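Long-range contacts in nigerythrin (Desulfovibrio vulgaris subsp. vulgaris, PDB 1YUZ), which shows NADH peroxidase activity in vitro and carries a hemerythrin-like diiron centre and a rubredoxin-like iron centre in each subunit of a homodimer: residues S150-R155 and G178-G183; A70-I75 and F171-I176; T24-T29 and I127-E132; K34-G39 and D121-F126; Y47-K52 and P99-C104. All blocks are in the same frame, centred on the assembly; numbering follows the deposited sequence. Where two conformers were deposited one is given.

Contact 1 (S150-R155 and G178-G183). With FE2 (Fe (II) ion), chain G.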
# COMPACT_ATOMS: atom_id res chain seq x y z
N SER B 150 0.38 -4.51 -7.83
CA SER B 150 -0.46 -3.66 -7.00
C SER B 150 -1.31 -4.52 -6.06
O SER B 150 -1.68 -4.07 -4.98
CB SER B 150 -1.33 -2.75 -7.87
OG SER B 150 -2.09 -3.48 -8.82
N VAL B 151 -1.61 -5.75 -6.46
CA VAL B 151 -2.37 -6.66 -5.60
C VAL B 151 -1.44 -7.04 -4.45
O VAL B 151 -1.85 -7.10 -3.29
CB VAL B 151 -2.82 -7.92 -6.37
CG1 VAL B 151 -3.28 -9.00 -5.39
CG2 VAL B 151 -3.97 -7.56 -7.30
N HIS B 152 -0.17 -7.30 -4.76
CA HIS B 152 0.80 -7.65 -3.73
C HIS B 152 0.93 -6.51 -2.72
O HIS B 152 1.03 -6.74 -1.51
CB HIS B 152 2.17 -7.91 -4.35
CG HIS B 152 2.19 -9.09 -5.28
ND1 HIS B 152 3.25 -9.33 -6.13
CD2 HIS B 152 1.30 -10.09 -5.48
CE1 HIS B 152 3.00 -10.43 -6.82
NE2 HIS B 152 1.83 -10.91 -6.45
N ALA B 153 0.94 -5.28 -3.22
CA ALA B 153 1.06 -4.12 -2.35
C ALA B 153 -0.12 -4.09 -1.38
O ALA B 153 0.07 -3.89 -0.18
CB ALA B 153 1.09 -2.84 -3.17
N GLU B 154 -1.33 -4.30 -1.89
CA GLU B 154 -2.50 -4.29 -1.03
C GLU B 154 -2.45 -5.42 -0.00
O GLU B 154 -2.78 -5.21 1.16
CB GLU B 154 -3.78 -4.40 -1.85
CG GLU B 154 -5.03 -4.37 -0.99
CD GLU B 154 -6.32 -4.49 -1.78
OE1 GLU B 154 -7.38 -4.62 -1.14
OE2 GLU B 154 -6.27 -4.43 -3.02
N ARG B 155 -2.03 -6.60 -0.43
CA ARG B 155 -1.94 -7.74 0.48
C ARG B 155 -0.96 -7.45 1.61
O ARG B 155 -1.22 -7.79 2.76
CB ARG B 155 -1.51 -9.00 -0.29
CG ARG B 155 -2.59 -9.56 -1.22
CD ARG B 155 -3.38 -10.69 -0.57
NE ARG B 155 -4.00 -10.31 0.70
CZ ARG B 155 -5.04 -9.50 0.82
NH1 ARG B 155 -5.60 -8.97 -0.26
NH2 ARG B 155 -5.54 -9.23 2.02
N GLY B 178 0.81 -13.45 -11.17
CA GLY B 178 1.09 -13.24 -9.76
C GLY B 178 -0.07 -12.95 -8.83
O GLY B 178 0.16 -12.64 -7.66
N TYR B 179 -1.30 -13.05 -9.32
CA TYR B 179 -2.44 -12.77 -8.46
C TYR B 179 -2.50 -13.67 -7.23
O TYR B 179 -2.35 -14.89 -7.32
CB TYR B 179 -3.75 -12.91 -9.24
CG TYR B 179 -4.96 -12.62 -8.39
CD1 TYR B 179 -5.26 -11.32 -7.98
CD2 TYR B 179 -5.80 -13.65 -7.97
CE1 TYR B 179 -6.37 -11.05 -7.18
CE2 TYR B 179 -6.91 -13.39 -7.17
CZ TYR B 179 -7.19 -12.09 -6.78
OH TYR B 179 -8.30 -11.83 -6.00
N ILE B 180 -2.73 -13.05 -6.09
CA ILE B 180 -2.85 -13.76 -4.83
C ILE B 180 -4.15 -13.36 -4.17
O ILE B 180 -4.46 -12.17 -4.07
CB ILE B 180 -1.69 -13.41 -3.87
CG1 ILE B 180 -0.37 -13.93 -4.43
CG2 ILE B 180 -1.96 -14.00 -2.48
CD1 ILE B 180 0.85 -13.47 -3.67
N HIS B 181 -4.91 -14.35 -3.72
CA HIS B 181 -6.17 -14.09 -3.05
C HIS B 181 -6.08 -14.65 -1.64
O HIS B 181 -5.55 -15.74 -1.43
CB HIS B 181 -7.33 -14.78 -3.76
CG HIS B 181 -8.67 -14.25 -3.37
ND1 HIS B 181 -9.26 -13.18 -4.01
CD2 HIS B 181 -9.51 -14.59 -2.36
CE1 HIS B 181 -10.40 -12.88 -3.41
NE2 HIS B 181 -10.57 -13.73 -2.41
N LYS B 182 -6.59 -13.90 -0.67
CA LYS B 182 -6.59 -14.34 0.72
C LYS B 182 -7.96 -14.94 1.01
O LYS B 182 -8.97 -14.26 0.95
CB LYS B 182 -6.34 -13.17 1.67
CG LYS B 182 -6.38 -13.57 3.14
CD LYS B 182 -6.05 -12.39 4.05
CE LYS B 182 -6.12 -12.79 5.53
NZ LYS B 182 -7.51 -13.10 5.97
N GLY B 183 -7.98 -16.23 1.31
CA GLY B 183 -9.25 -16.87 1.60
C GLY B 183 -9.84 -17.59 0.39
O GLY B 183 -9.26 -17.57 -0.70
FE FE2 G . 5.20 -8.36 -6.54
O HOH W 1 -5.99 -10.05 -3.24
O HOH W 2 7.25 -7.51 -6.96

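Contact 2 (A70-I75 and F171-I176). With FE2 (Fe (II) ion), chain G; FE (Fe (III) ion), chain F; FE (Fe (III) ion), chain H.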
# COMPACT_ATOMS: atom_id res chain seq x y z
N ALA B 70 6.74 -14.49 -3.25
CA ALA B 70 8.02 -14.84 -3.85
C ALA B 70 7.71 -15.73 -5.05
O ALA B 70 8.28 -15.56 -6.13
CB ALA B 70 8.89 -15.59 -2.85
N ALA B 71 6.79 -16.68 -4.87
CA ALA B 71 6.42 -17.58 -5.95
C ALA B 71 5.84 -16.79 -7.11
O ALA B 71 6.07 -17.12 -8.28
CB ALA B 71 5.42 -18.61 -5.44
N ALA B 72 5.09 -15.73 -6.80
CA ALA B 72 4.50 -14.89 -7.83
C ALA B 72 5.61 -14.22 -8.64
O ALA B 72 5.53 -14.13 -9.86
CB ALA B 72 3.61 -13.83 -7.20
N GLU B 73 6.65 -13.75 -7.96
CA GLU B 73 7.74 -13.09 -8.66
C GLU B 73 8.46 -14.09 -9.57
O GLU B 73 8.95 -13.72 -10.64
CB GLU B 73 8.73 -12.47 -7.68
CG GLU B 73 8.13 -11.53 -6.63
CD GLU B 73 7.18 -10.48 -7.19
OE1 GLU B 73 7.36 -10.03 -8.35
OE2 GLU B 73 6.25 -10.09 -6.46
N LEU B 74 8.50 -15.35 -9.16
CA LEU B 74 9.15 -16.38 -9.96
C LEU B 74 8.35 -16.60 -11.25
O LEU B 74 8.92 -16.90 -12.30
CB LEU B 74 9.26 -17.68 -9.17
CG LEU B 74 10.15 -18.76 -9.80
CD1 LEU B 74 11.55 -18.20 -10.04
CD2 LEU B 74 10.21 -19.97 -8.87
N ILE B 75 7.04 -16.45 -11.16
CA ILE B 75 6.17 -16.59 -12.32
C ILE B 75 6.48 -15.43 -13.26
O ILE B 75 6.56 -15.61 -14.48
CB ILE B 75 4.67 -16.56 -11.91
CG1 ILE B 75 4.33 -17.87 -11.19
CG2 ILE B 75 3.78 -16.37 -13.14
CD1 ILE B 75 2.93 -17.92 -10.63
N PHE B 171 -3.39 -18.42 1.32
CA PHE B 171 -3.20 -17.45 0.24
C PHE B 171 -3.11 -18.27 -1.03
O PHE B 171 -2.24 -19.13 -1.16
CB PHE B 171 -1.91 -16.65 0.42
CG PHE B 171 -1.95 -15.71 1.59
CD1 PHE B 171 -1.32 -16.04 2.78
CD2 PHE B 171 -2.64 -14.51 1.50
CE1 PHE B 171 -1.39 -15.19 3.88
CE2 PHE B 171 -2.71 -13.65 2.60
CZ PHE B 171 -2.08 -13.99 3.79
N HIS B 172 -4.01 -18.00 -1.95
CA HIS B 172 -4.06 -18.73 -3.21
C HIS B 172 -3.38 -17.95 -4.32
O HIS B 172 -3.73 -16.81 -4.59
CB HIS B 172 -5.51 -19.03 -3.56
CG HIS B 172 -6.21 -19.86 -2.53
ND1 HIS B 172 -6.01 -21.22 -2.42
CD2 HIS B 172 -7.05 -19.52 -1.53
CE1 HIS B 172 -6.71 -21.68 -1.40
NE2 HIS B 172 -7.35 -20.67 -0.84
N LEU B 173 -2.40 -18.59 -4.94
CA LEU B 173 -1.63 -18.00 -6.02
C LEU B 173 -2.06 -18.56 -7.37
O LEU B 173 -2.18 -19.78 -7.54
CB LEU B 173 -0.14 -18.28 -5.82
CG LEU B 173 0.80 -17.81 -6.94
CD1 LEU B 173 0.79 -16.30 -7.02
CD2 LEU B 173 2.21 -18.31 -6.65
N CYS B 174 -2.28 -17.67 -8.33
CA CYS B 174 -2.67 -18.09 -9.66
C CYS B 174 -1.54 -18.91 -10.28
O CYS B 174 -0.37 -18.71 -9.98
CB CYS B 174 -2.94 -16.85 -10.51
SG CYS B 174 -3.39 -17.23 -12.20
N PRO B 175 -1.88 -19.87 -11.16
CA PRO B 175 -0.86 -20.71 -11.80
C PRO B 175 -0.00 -19.98 -12.84
O PRO B 175 1.17 -20.32 -13.02
CB PRO B 175 -1.67 -21.83 -12.45
CG PRO B 175 -2.93 -21.86 -11.67
CD PRO B 175 -3.23 -20.41 -11.41
N ILE B 176 -0.58 -18.99 -13.52
CA ILE B 176 0.15 -18.29 -14.58
C ILE B 176 0.40 -16.80 -14.41
O ILE B 176 1.00 -16.17 -15.29
CB ILE B 176 -0.53 -18.53 -15.94
CG1 ILE B 176 -1.95 -17.97 -15.93
CG2 ILE B 176 -0.54 -20.02 -16.26
CD1 ILE B 176 -2.62 -18.00 -17.29
FE FE2 G . 5.20 -8.36 -6.54
FE FE F . 7.81 -7.94 -8.79
FE FE H . -3.97 -15.16 -13.02
O HOH W 2 7.25 -7.51 -6.96

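Contact 3 (T24-T29 and I127-E132)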
# COMPACT_ATOMS: atom_id res chain seq x y z
N THR B 24 13.20 4.97 -12.91
CA THR B 24 13.52 3.82 -13.74
C THR B 24 14.27 4.13 -15.03
O THR B 24 13.85 4.98 -15.82
CB THR B 24 12.23 3.05 -14.13
OG1 THR B 24 11.51 2.69 -12.94
CG2 THR B 24 12.56 1.79 -14.91
N ALA B 25 15.39 3.44 -15.23
CA ALA B 25 16.18 3.61 -16.44
C ALA B 25 15.48 2.78 -17.50
O ALA B 25 15.23 1.59 -17.31
CB ALA B 25 17.58 3.09 -16.22
N VAL B 26 15.16 3.41 -18.62
CA VAL B 26 14.47 2.72 -19.71
C VAL B 26 15.34 2.58 -20.94
O VAL B 26 15.80 3.57 -21.51
CB VAL B 26 13.18 3.46 -20.10
CG1 VAL B 26 12.49 2.74 -21.25
CG2 VAL B 26 12.25 3.56 -18.90
N GLY B 27 15.56 1.33 -21.35
CA GLY B 27 16.35 1.06 -22.54
C GLY B 27 15.46 0.37 -23.54
O GLY B 27 14.25 0.62 -23.57
N SER B 28 16.04 -0.48 -24.38
CA SER B 28 15.24 -1.20 -25.36
C SER B 28 14.38 -2.18 -24.58
O SER B 28 14.66 -2.48 -23.42
CB SER B 28 16.15 -1.98 -26.32
OG SER B 28 16.85 -3.00 -25.63
N THR B 29 13.32 -2.69 -25.21
CA THR B 29 12.46 -3.64 -24.52
C THR B 29 13.26 -4.86 -24.07
O THR B 29 13.02 -5.41 -23.00
CB THR B 29 11.28 -4.06 -25.40
OG1 THR B 29 10.40 -2.94 -25.56
CG2 THR B 29 10.52 -5.21 -24.77
N ILE B 127 6.18 -0.91 -19.94
CA ILE B 127 5.02 -1.15 -20.78
C ILE B 127 4.95 -0.08 -21.86
O ILE B 127 4.75 -0.38 -23.03
CB ILE B 127 3.72 -1.12 -19.95
CG1 ILE B 127 3.68 -2.33 -19.01
CG2 ILE B 127 2.50 -1.10 -20.87
CD1 ILE B 127 2.57 -2.27 -17.99
N ARG B 128 5.13 1.18 -21.46
CA ARG B 128 5.09 2.28 -22.40
C ARG B 128 6.14 2.12 -23.49
O ARG B 128 5.85 2.31 -24.67
CB ARG B 128 5.30 3.61 -21.68
CG ARG B 128 5.26 4.81 -22.60
CD ARG B 128 3.89 4.97 -23.25
NE ARG B 128 3.93 5.93 -24.35
CZ ARG B 128 2.86 6.36 -25.01
NH1 ARG B 128 1.65 5.94 -24.68
NH2 ARG B 128 3.00 7.23 -26.00
N LYS B 129 7.36 1.76 -23.10
CA LYS B 129 8.43 1.58 -24.07
C LYS B 129 8.09 0.44 -25.02
O LYS B 129 8.32 0.55 -26.23
CB LYS B 129 9.76 1.28 -23.36
CG LYS B 129 10.94 1.08 -24.30
CD LYS B 129 11.32 2.36 -25.03
CE LYS B 129 12.58 2.16 -25.87
NZ LYS B 129 13.02 3.43 -26.51
N ALA B 130 7.54 -0.65 -24.49
CA ALA B 130 7.17 -1.79 -25.32
C ALA B 130 6.09 -1.37 -26.32
O ALA B 130 6.09 -1.80 -27.47
CB ALA B 130 6.66 -2.94 -24.45
N GLN B 131 5.16 -0.52 -25.87
CA GLN B 131 4.10 -0.03 -26.74
C GLN B 131 4.69 0.81 -27.86
O GLN B 131 4.34 0.65 -29.03
CB GLN B 131 3.11 0.83 -25.95
CG GLN B 131 2.16 0.06 -25.07
CD GLN B 131 1.22 0.98 -24.33
OE1 GLN B 131 1.63 1.70 -23.41
NE2 GLN B 131 -0.04 0.99 -24.74
N GLU B 132 5.59 1.72 -27.49
CA GLU B 132 6.21 2.60 -28.46
C GLU B 132 7.08 1.85 -29.47
O GLU B 132 7.29 2.33 -30.58
CB GLU B 132 7.02 3.69 -27.74
CG GLU B 132 6.17 4.50 -26.76
CD GLU B 132 6.93 5.64 -26.09
OE1 GLU B 132 8.16 5.52 -25.94
OE2 GLU B 132 6.28 6.64 -25.71

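Contact 4 (K34-G39 and D121-F126)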
# COMPACT_ATOMS: atom_id res chain seq x y z
N LYS B 34 15.32 -7.77 -19.30
CA LYS B 34 16.42 -8.26 -18.48
C LYS B 34 16.47 -7.51 -17.16
O LYS B 34 16.77 -8.10 -16.12
CB LYS B 34 17.75 -8.08 -19.21
CG LYS B 34 17.88 -8.90 -20.48
CD LYS B 34 19.23 -8.66 -21.12
CE LYS B 34 19.38 -9.43 -22.41
NZ LYS B 34 20.69 -9.13 -23.05
N ALA B 35 16.19 -6.21 -17.19
CA ALA B 35 16.20 -5.40 -15.98
C ALA B 35 15.10 -5.87 -15.05
O ALA B 35 15.28 -5.94 -13.83
CB ALA B 35 16.02 -3.93 -16.32
N ALA B 36 13.94 -6.18 -15.61
CA ALA B 36 12.81 -6.65 -14.81
C ALA B 36 13.17 -7.98 -14.17
O ALA B 36 12.92 -8.20 -12.99
CB ALA B 36 11.58 -6.80 -15.68
N ILE B 37 13.78 -8.88 -14.95
CA ILE B 37 14.16 -10.17 -14.41
C ILE B 37 15.13 -9.97 -13.26
O ILE B 37 15.01 -10.62 -12.22
CB ILE B 37 14.81 -11.06 -15.50
CG1 ILE B 37 13.74 -11.50 -16.50
CG2 ILE B 37 15.48 -12.27 -14.86
CD1 ILE B 37 14.29 -12.16 -17.73
N ALA B 38 16.08 -9.06 -13.43
CA ALA B 38 17.06 -8.79 -12.38
C ALA B 38 16.34 -8.30 -11.13
O ALA B 38 16.60 -8.77 -10.02
CB ALA B 38 18.06 -7.74 -12.85
N GLY B 39 15.42 -7.35 -11.31
CA GLY B 39 14.68 -6.82 -10.19
C GLY B 39 13.83 -7.86 -9.50
O GLY B 39 13.77 -7.91 -8.27
N ASP B 121 5.73 2.64 -11.33
CA ASP B 121 6.91 3.25 -11.92
C ASP B 121 7.59 2.34 -12.93
O ASP B 121 7.50 2.57 -14.14
CB ASP B 121 7.89 3.62 -10.80
CG ASP B 121 9.06 4.44 -11.29
OD1 ASP B 121 9.49 4.24 -12.45
OD2 ASP B 121 9.56 5.28 -10.51
N MET B 122 8.24 1.29 -12.45
CA MET B 122 8.97 0.39 -13.34
C MET B 122 8.17 -0.28 -14.44
O MET B 122 8.46 -0.08 -15.62
CB MET B 122 9.69 -0.69 -12.54
CG MET B 122 10.65 -1.49 -13.40
SD MET B 122 11.35 -2.89 -12.56
CE MET B 122 10.02 -4.07 -12.74
N TYR B 123 7.17 -1.08 -14.09
CA TYR B 123 6.42 -1.74 -15.14
C TYR B 123 5.69 -0.76 -16.06
O TYR B 123 5.70 -0.96 -17.27
CB TYR B 123 5.50 -2.81 -14.54
CG TYR B 123 6.26 -4.09 -14.22
CD1 TYR B 123 6.24 -4.65 -12.94
CD2 TYR B 123 7.03 -4.73 -15.20
CE1 TYR B 123 6.95 -5.80 -12.64
CE2 TYR B 123 7.75 -5.89 -14.91
CZ TYR B 123 7.70 -6.42 -13.63
OH TYR B 123 8.41 -7.57 -13.34
N PRO B 124 5.08 0.30 -15.51
CA PRO B 124 4.41 1.22 -16.44
C PRO B 124 5.42 1.82 -17.44
O PRO B 124 5.11 2.01 -18.61
CB PRO B 124 3.82 2.28 -15.52
CG PRO B 124 3.43 1.47 -14.32
CD PRO B 124 4.64 0.56 -14.12
N ALA B 125 6.64 2.08 -16.97
CA ALA B 125 7.68 2.64 -17.84
C ALA B 125 8.05 1.64 -18.93
O ALA B 125 8.21 2.01 -20.10
CB ALA B 125 8.92 2.99 -17.02
N PHE B 126 8.20 0.38 -18.54
CA PHE B 126 8.56 -0.67 -19.49
C PHE B 126 7.41 -0.97 -20.44
O PHE B 126 7.64 -1.27 -21.62
CB PHE B 126 8.95 -1.94 -18.73
CG PHE B 126 10.25 -1.83 -17.99
CD1 PHE B 126 10.66 -2.86 -17.15
CD2 PHE B 126 11.09 -0.72 -18.14
CE1 PHE B 126 11.87 -2.80 -16.47
CE2 PHE B 126 12.30 -0.65 -17.46
CZ PHE B 126 12.70 -1.69 -16.63

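Contact 5 (Y47-K52 and P99-C104)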
# COMPACT_ATOMS: atom_id res chain seq x y z
N TYR B 47 11.77 -11.56 -0.52
CA TYR B 47 10.57 -12.15 0.05
C TYR B 47 10.84 -13.49 0.70
O TYR B 47 10.21 -13.86 1.69
CB TYR B 47 9.50 -12.28 -1.02
CG TYR B 47 9.03 -10.93 -1.52
CD1 TYR B 47 8.29 -10.83 -2.70
CD2 TYR B 47 9.31 -9.76 -0.81
CE1 TYR B 47 7.85 -9.59 -3.16
CE2 TYR B 47 8.87 -8.52 -1.26
CZ TYR B 47 8.14 -8.44 -2.43
OH TYR B 47 7.70 -7.22 -2.88
N THR B 48 11.79 -14.23 0.14
CA THR B 48 12.16 -15.52 0.69
C THR B 48 12.81 -15.30 2.05
O THR B 48 12.52 -16.02 3.01
CB THR B 48 13.12 -16.25 -0.26
OG1 THR B 48 12.44 -16.54 -1.48
CG2 THR B 48 13.62 -17.56 0.36
N ALA B 49 13.66 -14.28 2.15
CA ALA B 49 14.30 -13.97 3.42
C ALA B 49 13.24 -13.46 4.41
O ALA B 49 13.25 -13.81 5.58
CB ALA B 49 15.39 -12.93 3.22
N PHE B 50 12.33 -12.62 3.92
CA PHE B 50 11.27 -12.08 4.77
C PHE B 50 10.39 -13.20 5.32
O PHE B 50 9.96 -13.15 6.47
CB PHE B 50 10.40 -11.10 3.99
CG PHE B 50 11.05 -9.76 3.73
CD1 PHE B 50 10.37 -8.79 3.01
CD2 PHE B 50 12.33 -9.46 4.21
CE1 PHE B 50 10.93 -7.53 2.78
CE2 PHE B 50 12.90 -8.20 3.98
CZ PHE B 50 12.19 -7.24 3.26
N ALA B 51 10.12 -14.21 4.50
CA ALA B 51 9.28 -15.33 4.92
C ALA B 51 9.96 -16.11 6.04
O ALA B 51 9.33 -16.44 7.04
CB ALA B 51 9.02 -16.26 3.74
N LYS B 52 11.24 -16.39 5.87
CA LYS B 52 11.98 -17.14 6.88
C LYS B 52 11.99 -16.37 8.19
O LYS B 52 11.81 -16.95 9.26
CB LYS B 52 13.41 -17.39 6.39
CG LYS B 52 14.26 -18.21 7.35
CD LYS B 52 15.56 -18.64 6.68
CE LYS B 52 16.49 -19.32 7.66
NZ LYS B 52 16.99 -18.37 8.69
N PRO B 99 19.21 -10.76 0.97
CA PRO B 99 19.35 -9.53 1.75
C PRO B 99 18.95 -9.82 3.19
O PRO B 99 18.47 -10.91 3.50
CB PRO B 99 18.37 -8.59 1.07
CG PRO B 99 17.23 -9.52 0.75
CD PRO B 99 17.94 -10.76 0.21
N SER B 100 19.14 -8.84 4.07
CA SER B 100 18.76 -9.00 5.47
C SER B 100 17.26 -8.82 5.62
O SER B 100 16.62 -8.09 4.85
CB SER B 100 19.45 -7.96 6.34
OG SER B 100 20.75 -8.36 6.71
N ALA B 101 16.70 -9.50 6.60
CA ALA B 101 15.28 -9.40 6.91
C ALA B 101 15.24 -8.75 8.29
O ALA B 101 16.00 -9.14 9.18
CB ALA B 101 14.65 -10.78 6.97
N TYR B 102 14.39 -7.76 8.47
CA TYR B 102 14.30 -7.09 9.76
C TYR B 102 12.99 -7.46 10.44
O TYR B 102 12.47 -8.55 10.23
CB TYR B 102 14.43 -5.58 9.57
CG TYR B 102 15.70 -5.21 8.84
CD1 TYR B 102 15.72 -5.11 7.45
CD2 TYR B 102 16.89 -5.00 9.53
CE1 TYR B 102 16.90 -4.82 6.77
CE2 TYR B 102 18.07 -4.71 8.86
CZ TYR B 102 18.07 -4.62 7.48
OH TYR B 102 19.24 -4.34 6.82
N SER B 103 12.45 -6.57 11.27
CA SER B 103 11.19 -6.87 11.94
C SER B 103 10.12 -7.06 10.88
O SER B 103 10.12 -6.40 9.84
CB SER B 103 10.81 -5.74 12.89
OG SER B 103 11.71 -5.70 13.98
N CYS B 104 9.20 -7.98 11.16
CA CYS B 104 8.15 -8.32 10.21
C CYS B 104 7.36 -7.13 9.68
O CYS B 104 7.11 -7.05 8.47
CB CYS B 104 7.20 -9.33 10.83
SG CYS B 104 6.11 -10.11 9.63

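Contact 1 (S150-R155 and G178-G183)
Val151 opens the contact by pushing its two methyl groups against the ring of Tyr179. CG1 and CG2 each lie 4.0 Å from Tyr179 CD1, and CG1 also reaches the carbonyl of Ile180, at 3.6 Å from its O. One residue on, His152 turns its imidazole into a bridge: ND1 binds the iron(II) ion at 2.2 Å, while NE2 on the far side of the ring donates to Gly178 O at 2.7 Å. The N-H...O angle is 155° and the acceptor lies close to the ring plane, though the donor is tilted 31° from the plane of the carbonyl. With both nitrogens engaged, the ring's rotation is fixed, and the carbonyl would be expected to polarise the imidazole. This joins the two parts of a rubrerythrin: helix 136-161 belongs to the four-helix diiron bundle, strand 180-182 to the rubredoxin-like domain, and Glu73, Glu115 and Glu149 complete the protein ligands of the iron(II). The methyl CD1 of Ile180 packs 3.9 Å from His152 CD2. Further along, Arg155 bends at chi2 and chi3, which brings its guanidinium across Lys182, whose CB sits over one face, off toward the rim, 3.8 Å from Arg155 NE. Water 1 accepts from Arg155 NH1 and donates to Ile180 O. The amine of Lys182 leads away to salt bridges with Asp169 and Asp167.

Contact 2 (A70-I75 and F171-I176)
Ile75 and Leu173 carry most of the interface, one from each side, and no hydrogen bond crosses it. Ile75 uses two branches. Its CD1 lies over the turn that follows the strand, 3.5 Å from Cys174 O and 4.1 Å from Leu173 CD2, while CG2 approaches the next carbonyl but one, 3.5 Å from Ile176 O. CG2 is anti to the backbone N and CG1 anti to the carbonyl carbon (chi1 -72°), which spreads the two methyl ends over successive peptide groups. Leu173 answers with a forked end set against one turn of the helix: CD2 presses on Ala71 CB at 3.4 Å, closer than usual for two carbons, and CD1 rests 3.8 Å from Ala72 CB. The strand runs almost parallel to the helix, 7° between the segment axes; the alanine methyls are what the forked leucine end meets. Metal ligands flank this apolar seam. Glu73 bridges the diiron pair, with OE1 on iron(III) and OE2 on iron(II), and Cys174 SG binds the other iron(III) at 2.3 Å, accepting an N-H...S bond from Ile176 N. Cys177, Cys189 and Cys192 complete that tetrahedral Cys4 site, the hallmark of a rubredoxin-like domain, here seated against a helix of the ferritin-like diiron bundle.

Contact 3 (T24-T29 and I127-E132)
Lys129 sets out with CG anti to its backbone N (chi1 180°) and then bends at chi2 (67°), a course that lays its methylenes against a methyl of Val26 and along the carbonyl of Gly27; Val26 has CG1 likewise anti to N (chi1 179°), which turns this methyl onto the lysine. The two side chains cross at a slant, with Val26 CG1 3.7 Å from Lys129 CB and 3.8 Å from Lys129 CG. Beyond the bend the lysine follows the carbonyl of Gly27: its O lies 3.4 Å from CG and 3.2 Å from CE of Lys129, carbons meeting oxygen without a hydrogen bond. The amine has a weak, long ion pair with Glu133. At the other end Thr29 brings OG1 to 3.4 Å from Ala130 CA, and the nearest pair of CA atoms, Thr29 and Ala130, is 5.7 Å apart. That hydroxyl is hydrogen-bonded to Glu133, just past the helix segment. No hydrogen bond or salt bridge links the two segments, and apart from the buried Thr29 and Ala130 the contact lies near the surface. Ser28 occupies the N-cap of helix 29-56, its side chain capping a backbone N just past the segment. The contact thus sets the entry of helix 29-56 beside the last turns of helix 104-132, with Ala138 and Val139 of helix 136-161 packing against Thr29 and Ala130.

Contact 4 (K34-G39 and D121-F126)
Ala36 faces three side chains of the opposite helix and forms the tight part of the contact. Its CB lies 4.0 Å from both CE2 and OH of Tyr123, 4.1 Å from Phe126 CE1 and 4.3 Å from Met122 CE. The single methyl thus points into a pocket whose walls are a phenol, a phenyl ring and a thioether. That pocket is packed within its own helix: Met122 CE stands 3.4 Å above the centre of the Tyr123 ring, a CH-pi contact. The tyrosine CG is anti to the carbonyl carbon (chi1 -80°), which carries the ring's far end toward Ala36 although its CB does not point there. The hydroxyl hydrogen-bonds to Glu40, an iron ligand, and to Glu80, so Tyr123 is a second-shell residue of the diiron site. Looser and nearer solvent is the flank at Ala35, partly exposed, where one methyl meets CZ of Phe126 obliquely at 4.0 Å and little else crosses. All these separations are ordinary van der Waals distances, and the segment axes stay 11.4 Å apart at their closest, a wide spacing bridged by large side chains from one helix only. The two segments run antiparallel, 162° between their directions, as parts of helices 29-56 and 104-132 of a ferritin-like four-helix bundle. Helix 136-161 adds Phe142 against Ala36 and Phe126, and helix 60-87 brings Glu80 and Val84 up to helix 29-56.

Contact 5 (Y47-K52 and P99-C104)
Phe50 turns the edge of its ring, not a face, to the loop. CD2 lies 3.8 Å from Ala101 CB and CE2 is 3.8 Å from Ser100 O, both partners being close to the ring plane, so the carbonyl oxygen meets the positive rim of the phenyl group. CG is anti to the carbonyl carbon (chi1 -74°), and this torsion brings the ring's end nearer to the loop than its CB direction suggests. Beside it, Ala49 points its methyl at the loop, where CB comes to 3.7 Å from Pro99 O and 4.5 Å from Pro99 CD. Ala101 points back: its CB rests 3.6 Å from Ala49 O and touches both that carbonyl and the phenyl edge. The backbones are close here, the CA atoms of Phe50 and Ala101 lying 5.3 Å apart, with the small Ala101 turned to the helix. No hydrogen bond crosses, and only Phe50 is buried. The backbone of Tyr102 is bonded at N to Asn107 and at O to Gln57. Segment 99-104, the end of the link from helix 60-87 to helix 104-132, lies along helix 29-56, with Phe66 of helix 60-87 meeting Phe50 edge-to-face and Asn107 and Ser110 of helix 104-132 beside it.

In the fold
Contacts 3, 4 and 5 lie within the ferritin-like bundle, contact 5 nested inside the loop closed by contact 4, and contact 4 inside that of contact 3. Contacts 3 and 4 touch, their centres 9 Å apart, and share helix 104-132; contact 5 shares helix 29-56 with contact 4 but is centred about 22 Å away. Contacts 1 and 2 join the rubredoxin-like domain to helices 136-161 and 60-87 through neighbouring strands of one antiparallel sheet, about 10 Å apart between centres, and their segments alternate along the chain. Both reach the iron(II) ion. In this chain the rubredoxin-like iron lies about 13 Å from the iron(II) ion, ion to ion, consistent with electron transfer between them.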